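Local atomic coordinates of rhusiopathiae surface protein B (Erysipelothrix rhusiopathiae, PDB entry 3V10), a protein that probably binds collagen as a cell-wall-attached surface adhesin, the present chain being its collagen-binding region with an immunoglobulin-like fold. Residues 218-223 with 258-263; 164-169 with 186-191; 193-198 with 251-256; 181-186 with 263-268. All coordinates share one frame; numbering follows the deposited sequence.

Contact 1: 218-223 with 258-263; sequences DVEANG and KTTFTV
Asp218 pairs with Thr262, and Glu220 with Thr260, through four backbone hydrogen bonds, each pair exchanging N-H and C=O in both directions. Glu220 N lies 3.0 Å from Thr260 O, and Asp218 N lies 2.8 Å from Thr262 O. CA-H...O contacts accompany these bonds, Phe261 CA lying 3.3 Å from Asp218 O. This is the ladder of two neighbouring antiparallel strands, 208-221 and 260-269, in the five-stranded sheet of the collagen-binding region, and Val219 faces Phe261 in its non-hydrogen-bonded pair. Apolar packing gathers on the face carrying those two. Their side chains run alongside each other, Val219 CG1 lying 3.8 Å from Phe261 CE1. With CG1 anti to the backbone N (chi1 -177°), Val219 also touches Thr259 CG2 (3.7 Å), a methyl that rests over the rim of one Phe261 face. Ala221 CB comes 3.3 Å from Thr259 OG1, a hydroxyl bonded to Ala257 O. On the other face the polar groups look beyond the pair: Asp218 bonds His227, Glu220 forms a salt bridge with Lys191, and Thr260 OG1 meets Asn188 O and Lys191 NZ. Water serves both ends. One molecule donates to Thr262 O (2.7 Å) and weakly to Asp218 OD2; another accepts from Asn222 N and donates to Lys258 O.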
# COMPACT_ATOMS: atom_id res chain seq x y z
N ASP A 218 -16.22 -12.43 8.18
CA ASP A 218 -16.55 -13.58 7.35
C ASP A 218 -16.58 -14.75 8.32
O ASP A 218 -15.66 -14.91 9.13
CB ASP A 218 -15.49 -13.82 6.27
CG ASP A 218 -15.49 -12.74 5.22
OD1 ASP A 218 -16.57 -12.47 4.65
OD2 ASP A 218 -14.42 -12.15 4.96
N VAL A 219 -17.64 -15.54 8.27
CA VAL A 219 -17.79 -16.69 9.15
C VAL A 219 -17.95 -17.94 8.31
O VAL A 219 -18.95 -18.10 7.61
CB VAL A 219 -19.03 -16.53 10.06
CG1 VAL A 219 -19.13 -17.69 11.03
CG2 VAL A 219 -18.95 -15.21 10.80
N GLU A 220 -16.95 -18.82 8.37
CA GLU A 220 -16.99 -20.05 7.60
C GLU A 220 -16.95 -21.30 8.48
O GLU A 220 -16.08 -21.43 9.34
CB GLU A 220 -15.82 -20.09 6.61
CG GLU A 220 -15.82 -21.32 5.73
CD GLU A 220 -14.63 -21.37 4.79
OE1 GLU A 220 -13.49 -21.45 5.29
OE2 GLU A 220 -14.85 -21.31 3.57
N ALA A 221 -17.89 -22.20 8.26
CA ALA A 221 -17.95 -23.44 9.03
C ALA A 221 -18.79 -24.45 8.26
O ALA A 221 -19.72 -24.09 7.54
CB ALA A 221 -18.56 -23.18 10.40
N ASN A 222 -18.44 -25.73 8.42
CA ASN A 222 -19.11 -26.82 7.74
C ASN A 222 -19.57 -26.53 6.31
O ASN A 222 -20.76 -26.64 6.00
CB ASN A 222 -20.29 -27.34 8.58
CG ASN A 222 -20.93 -26.25 9.42
OD1 ASN A 222 -21.56 -25.33 8.90
ND2 ASN A 222 -20.76 -26.35 10.73
N GLY A 223 -18.61 -26.16 5.47
CA GLY A 223 -18.85 -25.91 4.05
C GLY A 223 -19.57 -24.67 3.54
O GLY A 223 -19.94 -24.62 2.37
N LYS A 258 -14.39 -25.19 15.38
CA LYS A 258 -14.39 -25.55 13.97
C LYS A 258 -14.90 -24.46 13.03
O LYS A 258 -15.45 -24.76 11.97
CB LYS A 258 -15.21 -26.83 13.79
CG LYS A 258 -14.77 -27.94 14.74
CD LYS A 258 -15.67 -29.17 14.67
CE LYS A 258 -15.20 -30.23 15.65
NZ LYS A 258 -16.05 -31.46 15.62
N THR A 259 -14.68 -23.21 13.40
CA THR A 259 -15.15 -22.10 12.58
C THR A 259 -14.05 -21.06 12.36
O THR A 259 -13.34 -20.69 13.29
CB THR A 259 -16.36 -21.41 13.25
OG1 THR A 259 -17.42 -22.36 13.41
CG2 THR A 259 -16.85 -20.24 12.40
N THR A 260 -13.92 -20.61 11.11
CA THR A 260 -12.93 -19.61 10.76
C THR A 260 -13.60 -18.24 10.73
O THR A 260 -14.64 -18.07 10.08
CB THR A 260 -12.32 -19.87 9.37
OG1 THR A 260 -11.64 -21.13 9.37
CG2 THR A 260 -11.32 -18.77 9.01
N PHE A 261 -13.02 -17.28 11.44
CA PHE A 261 -13.55 -15.93 11.49
C PHE A 261 -12.53 -14.98 10.88
O PHE A 261 -11.40 -14.90 11.33
CB PHE A 261 -13.81 -15.51 12.93
CG PHE A 261 -14.87 -16.33 13.61
CD1 PHE A 261 -16.22 -15.99 13.49
CD2 PHE A 261 -14.53 -17.44 14.37
CE1 PHE A 261 -17.20 -16.75 14.11
CE2 PHE A 261 -15.50 -18.21 15.00
CZ PHE A 261 -16.85 -17.86 14.87
N THR A 262 -12.95 -14.28 9.84
CA THR A 262 -12.08 -13.32 9.18
C THR A 262 -12.64 -11.93 9.46
O THR A 262 -13.62 -11.51 8.84
CB THR A 262 -12.03 -13.54 7.66
OG1 THR A 262 -11.66 -14.90 7.40
CG2 THR A 262 -11.00 -12.62 7.03
N VAL A 263 -12.03 -11.24 10.42
CA VAL A 263 -12.46 -9.90 10.78
C VAL A 263 -11.72 -8.90 9.90
O VAL A 263 -10.49 -8.88 9.86
CB VAL A 263 -12.13 -9.59 12.27
CG1 VAL A 263 -12.54 -8.16 12.61
CG2 VAL A 263 -12.84 -10.58 13.18
O HOH W 1 -14.53 -10.02 6.77
O HOH W 2 -16.61 -26.55 10.34

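Contact 2: 164-169 with 186-191; sequences PIFYWK and NINSPK
The Trp168 indole carries the Asn186 side chain stacked on one face, amide and ring planes 25° apart. Asn186 CB stands over the six-membered ring, 3.8 Å from its centroid and close to the normal, while ND2 lies above the rim near NE1. Ile165 O sits at the indole edge, in plane, and Ser189 OG approaches obliquely, 3.0 Å from Trp168 CZ3. The Phe166 ring takes Asn188 CA over one face, offset toward the rim, and stacks with Tyr285 of strand 276-286. Trp168 CG lies between its backbone N and carbonyl carbon (chi1 80°), the crowded position, which brings the indole back across the neighbouring strand. Here strands 167-173 and 180-187 meet as the two arms of an antiparallel hairpin, with Trp168 and Asn186 as a hydrogen-bonded pair. Trp168 O accepts from Asn186 N (2.9 Å) and again from Asn186 ND2 (3.0 Å), the latter 49° out of the carbonyl plane. The return bond, Trp168 N to Asn186 O, is weak. Farther on the strands give way to loop: Asn188 N reaches Phe166 O at 2.7 Å in a bent bond, and Pro190 CG packs on Pro164 O. A water between the segments accepts from Ser189 N and touches Ser189 OG. Asn186 ND2 and Trp168 NE1, 3.1 Å apart, are both donors and cannot bond each other; the ND2 bond to Trp168 O helps to fix the amide's rotation and to hold it on the indole.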
# COMPACT_ATOMS: atom_id res chain seq x y z
N PRO A 164 -2.77 -24.05 8.04
CA PRO A 164 -2.70 -24.68 9.36
C PRO A 164 -2.43 -23.66 10.47
O PRO A 164 -2.52 -23.97 11.66
CB PRO A 164 -1.56 -25.67 9.19
CG PRO A 164 -0.60 -24.89 8.34
CD PRO A 164 -1.51 -24.28 7.29
N ILE A 165 -2.09 -22.43 10.07
CA ILE A 165 -1.80 -21.36 11.03
C ILE A 165 -3.09 -20.88 11.67
O ILE A 165 -3.99 -20.38 11.00
CB ILE A 165 -1.11 -20.16 10.34
CG1 ILE A 165 0.19 -20.63 9.67
CG2 ILE A 165 -0.80 -19.07 11.37
CD1 ILE A 165 1.14 -21.34 10.61
N PHE A 166 -3.18 -21.02 12.99
CA PHE A 166 -4.38 -20.63 13.71
C PHE A 166 -4.74 -19.15 13.62
O PHE A 166 -5.91 -18.81 13.50
CB PHE A 166 -4.28 -21.03 15.18
CG PHE A 166 -5.54 -20.76 15.95
CD1 PHE A 166 -5.76 -19.53 16.55
CD2 PHE A 166 -6.52 -21.74 16.05
CE1 PHE A 166 -6.94 -19.27 17.24
CE2 PHE A 166 -7.71 -21.50 16.74
CZ PHE A 166 -7.92 -20.26 17.33
N TYR A 167 -3.74 -18.28 13.69
CA TYR A 167 -4.03 -16.85 13.63
C TYR A 167 -2.92 -16.02 13.01
O TYR A 167 -1.74 -16.20 13.31
CB TYR A 167 -4.31 -16.30 15.03
CG TYR A 167 -4.42 -14.78 15.09
CD1 TYR A 167 -5.50 -14.12 14.51
CD2 TYR A 167 -3.42 -14.01 15.69
CE1 TYR A 167 -5.58 -12.72 14.52
CE2 TYR A 167 -3.49 -12.61 15.71
CZ TYR A 167 -4.58 -11.98 15.11
OH TYR A 167 -4.67 -10.61 15.10
N TRP A 168 -3.31 -15.10 12.13
CA TRP A 168 -2.35 -14.19 11.53
C TRP A 168 -3.12 -12.99 11.01
O TRP A 168 -4.31 -13.08 10.71
CB TRP A 168 -1.53 -14.86 10.42
CG TRP A 168 -2.22 -14.96 9.11
CD1 TRP A 168 -2.23 -14.03 8.10
CD2 TRP A 168 -3.00 -16.07 8.64
NE1 TRP A 168 -2.96 -14.50 7.03
CE2 TRP A 168 -3.44 -15.74 7.33
CE3 TRP A 168 -3.36 -17.30 9.19
CZ2 TRP A 168 -4.23 -16.61 6.57
CZ3 TRP A 168 -4.15 -18.17 8.43
CH2 TRP A 168 -4.58 -17.81 7.14
N LYS A 169 -2.44 -11.85 10.94
CA LYS A 169 -3.06 -10.63 10.48
C LYS A 169 -2.29 -10.08 9.28
O LYS A 169 -1.08 -10.26 9.17
CB LYS A 169 -3.06 -9.60 11.61
CG LYS A 169 -1.69 -9.21 12.08
CD LYS A 169 -1.31 -7.86 11.52
CE LYS A 169 -2.02 -6.75 12.25
NZ LYS A 169 -3.50 -6.90 12.24
N ASN A 186 -7.24 -13.07 10.62
CA ASN A 186 -7.65 -14.43 10.26
C ASN A 186 -7.63 -15.33 11.48
O ASN A 186 -6.57 -15.81 11.89
CB ASN A 186 -6.71 -14.96 9.18
CG ASN A 186 -6.61 -14.01 8.00
OD1 ASN A 186 -7.48 -13.98 7.13
ND2 ASN A 186 -5.56 -13.20 7.98
N ILE A 187 -8.81 -15.59 12.05
CA ILE A 187 -8.94 -16.39 13.25
C ILE A 187 -9.44 -17.81 13.03
O ILE A 187 -10.52 -18.03 12.48
CB ILE A 187 -9.88 -15.70 14.26
CG1 ILE A 187 -9.45 -14.24 14.43
CG2 ILE A 187 -9.85 -16.44 15.60
CD1 ILE A 187 -10.41 -13.41 15.26
N ASN A 188 -8.63 -18.76 13.47
CA ASN A 188 -8.95 -20.18 13.35
C ASN A 188 -9.14 -20.68 11.93
O ASN A 188 -10.20 -21.23 11.59
CB ASN A 188 -10.18 -20.51 14.19
CG ASN A 188 -10.28 -21.99 14.49
OD1 ASN A 188 -9.40 -22.76 14.10
ND2 ASN A 188 -11.34 -22.40 15.17
N SER A 189 -8.13 -20.48 11.09
CA SER A 189 -8.17 -20.96 9.71
C SER A 189 -8.25 -22.49 9.71
O SER A 189 -8.97 -23.08 8.90
CB SER A 189 -6.92 -20.52 8.94
OG SER A 189 -6.96 -19.15 8.60
N PRO A 190 -7.50 -23.15 10.62
CA PRO A 190 -7.51 -24.62 10.70
C PRO A 190 -8.86 -25.22 11.08
O PRO A 190 -9.09 -26.42 10.88
CB PRO A 190 -6.45 -24.92 11.76
CG PRO A 190 -5.52 -23.75 11.66
CD PRO A 190 -6.48 -22.60 11.52
N LYS A 191 -9.74 -24.39 11.63
CA LYS A 191 -11.06 -24.82 12.07
C LYS A 191 -10.89 -25.77 13.26
O LYS A 191 -11.49 -26.85 13.31
CB LYS A 191 -11.79 -25.55 10.93
CG LYS A 191 -12.03 -24.73 9.68
CD LYS A 191 -13.17 -23.74 9.85
CE LYS A 191 -13.78 -23.40 8.49
NZ LYS A 191 -12.75 -22.99 7.50
O HOH W 3 -6.12 -18.31 10.81

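Contact 3: 193-198 with 251-256; sequences AVQSDV and IPKEKA
Val198 and Ile251 form an antiparallel hydrogen-bonded pair between strands 198-204 and 246-251, neighbours in the second antiparallel sheet of the collagen-binding region. Here strand 246-251 runs out and, with Pro252 as N-cap, passes into the short helix 253-256. The contact is tight over most of its extent. Val198 N bonds Ile251 O (2.7 Å), and Ile251 N answers to Val198 O. Asp197, one residue earlier, directs OD1 to Lys253 N (2.7 Å), the first residue of the helix, using the lone pair turned away from its other oxygen. A carboxylate at the N-terminal end of a helix, bonded to its first N-H, would probably be stabilised in its charged form. Within the turn, Pro252 O takes bonds from both Lys255 N and Ala256 N. The Ala256 methyl is wedged between two valines, 3.8 Å from Val194 CG2 and 4.0 Å from Val198 CG2, and Val198 continues this packing onto Ile283 and Tyr285 of strand 276-286. Lys253, with CG anti to the backbone N (chi1 178°) and every later torsion extended, lays its methylenes closely along the backbone of 194-196: CG is 3.5 Å from Val194 O, and CB packs on the Ser196 carbonyl group. Ser196 N and Ser196 O are buried here without a polar partner. Only toward the Lys253 amine does the contact become loose, on its solvent side. There Gln195, bent at chi2, turns NE2 back to Ala193 O, and its OE1 stays 3.7 Å from Lys253 NZ.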
# COMPACT_ATOMS: atom_id res chain seq x y z
N ALA A 193 -10.98 -27.22 17.22
CA ALA A 193 -11.97 -27.37 18.26
C ALA A 193 -11.24 -26.84 19.49
O ALA A 193 -10.74 -27.60 20.31
CB ALA A 193 -12.31 -28.85 18.45
N VAL A 194 -11.12 -25.51 19.57
CA VAL A 194 -10.42 -24.87 20.68
C VAL A 194 -11.03 -25.26 22.02
O VAL A 194 -12.24 -25.48 22.12
CB VAL A 194 -10.43 -23.33 20.55
CG1 VAL A 194 -9.65 -22.92 19.31
CG2 VAL A 194 -11.86 -22.81 20.49
N GLN A 195 -10.20 -25.33 23.05
CA GLN A 195 -10.67 -25.72 24.37
C GLN A 195 -10.97 -24.58 25.33
O GLN A 195 -11.08 -24.80 26.54
CB GLN A 195 -9.67 -26.69 25.00
CG GLN A 195 -9.47 -27.97 24.21
CD GLN A 195 -10.76 -28.74 24.01
OE1 GLN A 195 -11.46 -29.06 24.97
NE2 GLN A 195 -11.07 -29.06 22.76
N SER A 196 -11.12 -23.36 24.81
CA SER A 196 -11.45 -22.20 25.64
C SER A 196 -11.90 -21.08 24.73
O SER A 196 -11.87 -21.22 23.51
CB SER A 196 -10.22 -21.74 26.45
OG SER A 196 -9.36 -20.94 25.65
N ASP A 197 -12.33 -19.96 25.32
CA ASP A 197 -12.75 -18.83 24.51
C ASP A 197 -11.50 -18.30 23.81
O ASP A 197 -10.37 -18.58 24.23
CB ASP A 197 -13.34 -17.71 25.38
CG ASP A 197 -14.54 -18.17 26.21
OD1 ASP A 197 -15.29 -19.07 25.78
OD2 ASP A 197 -14.73 -17.59 27.30
N VAL A 198 -11.69 -17.54 22.74
CA VAL A 198 -10.57 -16.97 22.00
C VAL A 198 -10.62 -15.46 22.13
O VAL A 198 -11.69 -14.86 21.99
CB VAL A 198 -10.64 -17.36 20.51
CG1 VAL A 198 -9.51 -16.70 19.74
CG2 VAL A 198 -10.56 -18.88 20.36
N ILE A 251 -14.34 -14.44 21.27
CA ILE A 251 -15.19 -15.51 20.74
C ILE A 251 -15.32 -16.67 21.73
O ILE A 251 -14.33 -17.33 22.05
CB ILE A 251 -14.63 -16.06 19.41
CG1 ILE A 251 -14.39 -14.92 18.43
CG2 ILE A 251 -15.62 -17.07 18.82
CD1 ILE A 251 -13.70 -15.34 17.15
N PRO A 252 -16.53 -16.92 22.23
CA PRO A 252 -16.74 -18.02 23.18
C PRO A 252 -16.35 -19.36 22.58
O PRO A 252 -16.50 -19.58 21.38
CB PRO A 252 -18.24 -17.94 23.46
CG PRO A 252 -18.55 -16.49 23.30
CD PRO A 252 -17.76 -16.12 22.06
N LYS A 253 -15.85 -20.26 23.42
CA LYS A 253 -15.42 -21.59 22.99
C LYS A 253 -16.36 -22.32 22.00
O LYS A 253 -15.89 -22.81 20.97
CB LYS A 253 -15.17 -22.46 24.23
CG LYS A 253 -14.75 -23.88 23.93
CD LYS A 253 -14.63 -24.69 25.21
CE LYS A 253 -14.24 -26.14 24.94
NZ LYS A 253 -14.23 -26.94 26.20
N GLU A 254 -17.66 -22.39 22.31
CA GLU A 254 -18.63 -23.08 21.43
C GLU A 254 -18.82 -22.42 20.07
O GLU A 254 -19.16 -23.08 19.10
CB GLU A 254 -20.05 -23.22 22.08
CG GLU A 254 -20.21 -22.98 23.60
CD GLU A 254 -19.44 -23.96 24.46
OE1 GLU A 254 -18.99 -24.99 23.92
OE2 GLU A 254 -19.26 -23.72 25.68
N LYS A 255 -18.63 -21.11 20.01
CA LYS A 255 -18.78 -20.38 18.76
C LYS A 255 -17.53 -20.42 17.89
O LYS A 255 -17.60 -20.38 16.67
CB LYS A 255 -19.17 -18.92 19.04
CG LYS A 255 -20.57 -18.77 19.63
CD LYS A 255 -21.64 -19.39 18.72
CE LYS A 255 -23.05 -19.12 19.25
NZ LYS A 255 -23.22 -19.61 20.64
N ALA A 256 -16.37 -20.53 18.54
CA ALA A 256 -15.10 -20.58 17.84
C ALA A 256 -14.84 -21.96 17.26
O ALA A 256 -14.17 -22.10 16.24
CB ALA A 256 -13.97 -20.19 18.79

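Contact 4: 181-186 with 263-268; sequences MNWWLN and VTYDTR
Trp183 and Tyr265 lie against each other on the same side of the sheet. Their rings are nearly parallel, planes 16° apart, but slid so far that they barely overlap; instead Trp183 CB rests over the Tyr265 face, 3.8 Å from the ring centroid. Tyr265 CG sits between its backbone N and carbonyl carbon (chi1 63°), which swings the ring across toward Trp183, and its hydroxyl goes on to bond Asp202. The indole edge faces Thr267, whose side chain crosses it at about a right angle: Trp183 NE1 donates to Thr267 OG1 (2.9 Å), 17° out of the ring plane, and that hydroxyl is also bonded to His208. Leu185 CG meets the Tyr265 ring at its edge, 4.1 Å from CE1, and Leu185 CB packs on Val263 CB. On the reverse face Thr264 CG2 touches Trp184 CD1 at 3.4 Å. Paired backbone bonds join Met181 with Thr267, Trp183 with Tyr265 and Leu185 with Val263, the shortest from Leu185 N to Val263 O (2.7 Å). The Trp183-Tyr265 face packs on strands 198-204 and 276-286 of another sheet, an arrangement typical of the immunoglobulin-like beta sandwich.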
# COMPACT_ATOMS: atom_id res chain seq x y z
N MET A 181 -6.36 2.17 4.46
CA MET A 181 -5.69 0.87 4.45
C MET A 181 -6.70 -0.20 4.85
O MET A 181 -7.59 0.07 5.65
CB MET A 181 -4.51 0.88 5.43
CG MET A 181 -3.35 1.75 4.97
SD MET A 181 -2.18 2.26 6.26
CE MET A 181 -3.04 3.71 6.87
N ASN A 182 -6.56 -1.40 4.30
CA ASN A 182 -7.47 -2.49 4.62
C ASN A 182 -6.75 -3.53 5.44
O ASN A 182 -5.58 -3.82 5.20
CB ASN A 182 -8.00 -3.13 3.33
CG ASN A 182 -8.64 -2.12 2.40
OD1 ASN A 182 -9.51 -1.35 2.81
ND2 ASN A 182 -8.21 -2.11 1.15
N TRP A 183 -7.44 -4.10 6.43
CA TRP A 183 -6.82 -5.09 7.30
C TRP A 183 -7.64 -6.37 7.46
O TRP A 183 -8.86 -6.36 7.32
CB TRP A 183 -6.55 -4.48 8.68
CG TRP A 183 -5.82 -3.18 8.60
CD1 TRP A 183 -6.37 -1.96 8.36
CD2 TRP A 183 -4.41 -2.97 8.72
NE1 TRP A 183 -5.39 -1.00 8.31
CE2 TRP A 183 -4.18 -1.59 8.52
CE3 TRP A 183 -3.32 -3.81 8.96
CZ2 TRP A 183 -2.90 -1.03 8.57
CZ3 TRP A 183 -2.04 -3.26 9.01
CH2 TRP A 183 -1.84 -1.88 8.81
N TRP A 184 -6.94 -7.46 7.78
CA TRP A 184 -7.55 -8.77 7.95
C TRP A 184 -7.05 -9.50 9.19
O TRP A 184 -5.84 -9.66 9.35
CB TRP A 184 -7.22 -9.68 6.76
CG TRP A 184 -7.87 -9.33 5.47
CD1 TRP A 184 -9.01 -9.87 4.94
CD2 TRP A 184 -7.42 -8.35 4.52
NE1 TRP A 184 -9.29 -9.30 3.73
CE2 TRP A 184 -8.34 -8.36 3.45
CE3 TRP A 184 -6.34 -7.46 4.48
CZ2 TRP A 184 -8.20 -7.51 2.34
CZ3 TRP A 184 -6.20 -6.62 3.38
CH2 TRP A 184 -7.13 -6.65 2.32
N LEU A 185 -7.97 -9.94 10.05
CA LEU A 185 -7.60 -10.73 11.22
C LEU A 185 -8.14 -12.13 10.89
O LEU A 185 -9.35 -12.34 10.86
CB LEU A 185 -8.27 -10.20 12.49
CG LEU A 185 -8.09 -8.73 12.86
CD1 LEU A 185 -8.71 -8.48 14.25
CD2 LEU A 185 -6.62 -8.36 12.86
N ASN A 186 -7.24 -13.07 10.62
CA ASN A 186 -7.65 -14.43 10.26
C ASN A 186 -7.63 -15.33 11.48
O ASN A 186 -6.57 -15.81 11.89
CB ASN A 186 -6.71 -14.96 9.18
CG ASN A 186 -6.61 -14.01 8.00
OD1 ASN A 186 -7.48 -13.98 7.13
ND2 ASN A 186 -5.56 -13.20 7.98
N VAL A 263 -12.03 -11.24 10.42
CA VAL A 263 -12.46 -9.90 10.78
C VAL A 263 -11.72 -8.90 9.90
O VAL A 263 -10.49 -8.88 9.86
CB VAL A 263 -12.13 -9.59 12.27
CG1 VAL A 263 -12.54 -8.16 12.61
CG2 VAL A 263 -12.84 -10.58 13.18
N THR A 264 -12.47 -8.07 9.18
CA THR A 264 -11.87 -7.07 8.31
C THR A 264 -12.28 -5.67 8.75
O THR A 264 -13.34 -5.48 9.34
CB THR A 264 -12.27 -7.28 6.83
OG1 THR A 264 -13.69 -7.20 6.70
CG2 THR A 264 -11.80 -8.64 6.34
N TYR A 265 -11.42 -4.70 8.48
CA TYR A 265 -11.70 -3.32 8.83
C TYR A 265 -10.72 -2.41 8.11
O TYR A 265 -9.73 -2.87 7.55
CB TYR A 265 -11.59 -3.09 10.35
CG TYR A 265 -10.22 -3.31 10.93
CD1 TYR A 265 -9.80 -4.59 11.30
CD2 TYR A 265 -9.33 -2.25 11.11
CE1 TYR A 265 -8.53 -4.81 11.84
CE2 TYR A 265 -8.06 -2.46 11.65
CZ TYR A 265 -7.67 -3.74 12.01
OH TYR A 265 -6.42 -3.96 12.54
N ASP A 266 -11.02 -1.12 8.13
CA ASP A 266 -10.16 -0.14 7.47
C ASP A 266 -9.61 0.86 8.47
O ASP A 266 -10.21 1.10 9.53
CB ASP A 266 -10.93 0.66 6.42
CG ASP A 266 -11.64 -0.22 5.41
OD1 ASP A 266 -11.22 -1.37 5.21
OD2 ASP A 266 -12.62 0.27 4.79
N THR A 267 -8.47 1.45 8.14
CA THR A 267 -7.91 2.50 8.97
C THR A 267 -7.64 3.65 8.00
O THR A 267 -7.59 3.44 6.79
CB THR A 267 -6.61 2.11 9.68
OG1 THR A 267 -5.57 1.89 8.72
CG2 THR A 267 -6.83 0.86 10.53
N ARG A 268 -7.49 4.85 8.54
CA ARG A 268 -7.26 6.02 7.72
C ARG A 268 -6.05 6.77 8.26
O ARG A 268 -5.99 7.09 9.44
CB ARG A 268 -8.51 6.91 7.76
CG ARG A 268 -8.45 8.17 6.93
CD ARG A 268 -9.86 8.68 6.70
NE ARG A 268 -10.64 7.69 5.96
CZ ARG A 268 -11.96 7.68 5.84
NH1 ARG A 268 -12.69 8.62 6.41
NH2 ARG A 268 -12.54 6.71 5.15

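In the fold
All four contacts belong to the collagen-binding region. Contacts 1, 2 and 4 share one five-stranded antiparallel sheet, ordered 167-173, 180-187, 260-269, 208-221, 224-229: contact 2 joins the first two strands, contact 4 the next two, and contact 1 binds 260-269 to 208-221. Contact 4 shares Asn186 with contact 2 and Val263 with contact 1, their centres lying about 15 and 17 Å away. Contact 3 links the loop leaving strand 180-187 to the helix preceding 260-269, its centre about 12 Å from that of contact 1 and about 22 Å from that of contact 4. Contact 2 closes early in sequence; the others need residues past 250, and the central strand, 260-269, is the last of the five in sequence.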